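Local coordinates for protein nicotinate-nucleotide pyrophosphorylase (Francisella tularensis subsp. tularensis, PDB 3TQV) that probably catalyses the decarboxylating transfer of phosphoribose from 5-phosphoribosyl 1-diphosphate to quinolinate, giving nicotinate mononucleotide on the way to NAD(+), at residues L173-E176 with N177-R180. Sequence-based numbering, arbitrary orientation.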
ATOM      1  N   LEU B 173     -12.578  19.455  -9.991  1.00 24.40           N
ATOM      2  CA  LEU B 173     -13.203  18.223 -10.493  1.00 26.31           C
ATOM      3  C   LEU B 173     -14.665  18.193 -10.151  1.00 27.53           C
ATOM      4  O   LEU B 173     -15.036  17.841  -9.040  1.00 29.34           O
ATOM      5  CB  LEU B 173     -12.522  16.955  -9.966  1.00 27.42           C
ATOM      6  CG  LEU B 173     -13.084  15.634 -10.532  1.00 26.85           C
ATOM      7  CD1 LEU B 173     -13.391  15.727 -12.036  1.00 20.91           C
ATOM      8  CD2 LEU B 173     -12.168  14.437 -10.250  1.00 23.34           C
ATOM      9  N   ILE B 174     -15.495  18.574 -11.114  1.00 14.82           N
ATOM     10  CA  ILE B 174     -16.925  18.739 -10.880  1.00 15.61           C
ATOM     11  C   ILE B 174     -17.682  17.461 -11.173  1.00 17.02           C
ATOM     12  O   ILE B 174     -17.676  16.997 -12.317  1.00 17.01           O
ATOM     13  CB  ILE B 174     -17.508  19.843 -11.750  1.00 15.83           C
ATOM     14  CG1 ILE B 174     -16.758  21.159 -11.494  1.00 18.59           C
ATOM     15  CG2 ILE B 174     -19.013  19.980 -11.491  1.00 19.03           C
ATOM     16  CD1 ILE B 174     -16.948  22.202 -12.579  1.00 20.41           C
ATOM     17  N   LYS B 175     -18.336  16.920 -10.135  1.00 33.14           N
ATOM     18  CA  LYS B 175     -19.020  15.617 -10.174  1.00 35.64           C
ATOM     19  C   LYS B 175     -20.546  15.732 -10.080  1.00 40.58           C
ATOM     20  O   LYS B 175     -21.083  16.834  -9.921  1.00 40.89           O
ATOM     21  CB  LYS B 175     -18.506  14.717  -9.040  1.00 37.29           C
ATOM     22  CG  LYS B 175     -17.067  14.263  -9.219  1.00 39.89           C
ATOM     23  CD  LYS B 175     -16.584  13.432  -8.044  1.00 33.52           C
ATOM     24  CE  LYS B 175     -15.222  12.807  -8.335  1.00 52.31           C
ATOM     25  NZ  LYS B 175     -14.270  12.884  -7.177  1.00 54.76           N
ATOM     26  N   GLU B 176     -21.232  14.589 -10.192  1.00 28.61           N
ATOM     27  CA  GLU B 176     -22.682  14.504 -10.010  1.00 28.12           C
ATOM     28  C   GLU B 176     -23.062  15.280  -8.753  1.00 35.38           C
ATOM     29  O   GLU B 176     -23.874  16.212  -8.797  1.00 34.63           O
ATOM     30  CB  GLU B 176     -23.127  13.025  -9.883  1.00 29.37           C
ATOM     31  CG  GLU B 176     -24.640  12.787  -9.648  1.00 52.11           C
ATOM     32  CD  GLU B 176     -24.971  12.052  -8.324  1.00 55.36           C
ATOM     33  OE1 GLU B 176     -24.070  11.873  -7.470  1.00 51.27           O
ATOM     34  OE2 GLU B 176     -26.146  11.653  -8.139  1.00 50.46           O
ATOM     35  N   ASN B 177     -22.450  14.891  -7.637  1.00 42.32           N
ATOM     36  CA  ASN B 177     -22.681  15.536  -6.348  1.00 35.96           C
ATOM     37  C   ASN B 177     -22.568  17.064  -6.445  1.00 36.12           C
ATOM     38  O   ASN B 177     -23.364  17.774  -5.845  1.00 39.47           O
ATOM     39  CB  ASN B 177     -21.743  14.966  -5.255  1.00 30.55           C
ATOM     40  CG  ASN B 177     -22.070  13.494  -4.870  1.00 41.11           C
ATOM     41  OD1 ASN B 177     -21.176  12.640  -4.800  1.00 41.30           O
ATOM     42  ND2 ASN B 177     -23.346  13.214  -4.593  1.00 43.08           N
ATOM     43  N   HIS B 178     -21.597  17.570  -7.210  1.00 39.59           N
ATOM     44  CA  HIS B 178     -21.403  19.020  -7.356  1.00 38.60           C
ATOM     45  C   HIS B 178     -22.393  19.625  -8.339  1.00 42.48           C
ATOM     46  O   HIS B 178     -22.899  20.730  -8.130  1.00 49.49           O
ATOM     47  CB  HIS B 178     -19.994  19.361  -7.855  1.00 28.98           C
ATOM     48  CG  HIS B 178     -18.893  18.698  -7.090  1.00 27.86           C
ATOM     49  ND1 HIS B 178     -18.250  19.309  -6.038  1.00 20.90           N
ATOM     50  CD2 HIS B 178     -18.304  17.489  -7.243  1.00 30.37           C
ATOM     51  CE1 HIS B 178     -17.320  18.498  -5.564  1.00 22.23           C
ATOM     52  NE2 HIS B 178     -17.333  17.386  -6.279  1.00 23.37           N
ATOM     53  N   ILE B 179     -22.626  18.906  -9.432  1.00 41.87           N
ATOM     54  CA  ILE B 179     -23.557  19.337 -10.466  1.00 45.88           C
ATOM     55  C   ILE B 179     -24.967  19.433  -9.902  1.00 51.70           C
ATOM     56  O   ILE B 179     -25.705  20.368 -10.209  1.00 52.74           O
ATOM     57  CB  ILE B 179     -23.558  18.349 -11.646  1.00 48.66           C
ATOM     58  CG1 ILE B 179     -22.316  18.562 -12.508  1.00 41.75           C
ATOM     59  CG2 ILE B 179     -24.821  18.496 -12.478  1.00 49.40           C
ATOM     60  CD1 ILE B 179     -21.957  17.352 -13.347  1.00 40.72           C
ATOM     61  N   ARG B 180     -25.335  18.457  -9.079  1.00 44.36           N
ATOM     62  CA  ARG B 180     -26.631  18.478  -8.409  1.00 50.13           C
ATOM     63  C   ARG B 180     -26.838  19.763  -7.586  1.00 55.64           C
ATOM     64  O   ARG B 180     -27.888  20.406  -7.668  1.00 58.07           O
ATOM     65  CB  ARG B 180     -26.782  17.242  -7.521  1.00 56.31           C
ATOM     66  CG  ARG B 180     -26.948  15.907  -8.266  1.00 57.53           C
ATOM     67  CD  ARG B 180     -27.248  14.791  -7.261  1.00 56.38           C
ATOM     68  NE  ARG B 180     -27.989  15.340  -6.129  1.00 63.67           N
ATOM     69  CZ  ARG B 180     -28.409  14.650  -5.077  1.00 64.20           C
ATOM     70  NH1 ARG B 180     -28.179  13.348  -4.982  1.00 71.31           N
ATOM     71  NH2 ARG B 180     -29.073  15.274  -4.115  1.00 59.93           N
TER
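His178 folds back against Ile174 and Lys175, at the strand end from which its helix springs, a compact example of how a short helix is tied to the strand before it. Its CB lies 3.8 Å from CG2 of Ile174 and also borders Lys175 O. With CG beside the backbone N and opposite the carbonyl carbon (chi1 -50°), the ring lies back along the turn, and CG comes 3.6 Å from Lys175 N. CD2 then rests against CB of Lys175, and CA of Lys175 stands at the ring edge, in its plane. NE2, at the tip, has Leu173 O over one ring face at 3.6 Å, a contact without a hydrogen bond. The other nitrogen, ND1, is weakly hydrogen-bonded to Thr37 O of the second subunit, which may help to hold the ring's orientation.

The backbone supplies the frame. Lys175 holds the N-cap position, and its carbonyl accepts a nearly straight bond from Ile179 N (166°) plus a weak one from His178 N; Glu176 O takes Arg180 N at 2.7 Å. Toward helix 185-195, CG1 of Ile179 meets CG2 of Ile174 at 3.7 Å, the two side chains crossing at about a right angle. Farther round the turn, the exposed Glu176 and Arg180 run alongside each other. Glu176 OE2 sits near the guanidinium plane at its edge, but 4.1 Å from NH1 is too far for a salt bridge, and the carboxylate is turned 80° from that plane.

From this turn Lys175, which probably binds substrate, extends beside Glu204, probably another substrate-binding residue, with NZ making a long, weak ion pair to a phosphate ion probably taken up from the crystallisation liquor. Backbone bonds, with His178 and the isoleucines packed around them, thus hold the helix start, Glu176 and Arg180 add at most a loose attraction, and the lysine ammonium reaches a pocket probably suited to anionic substrates.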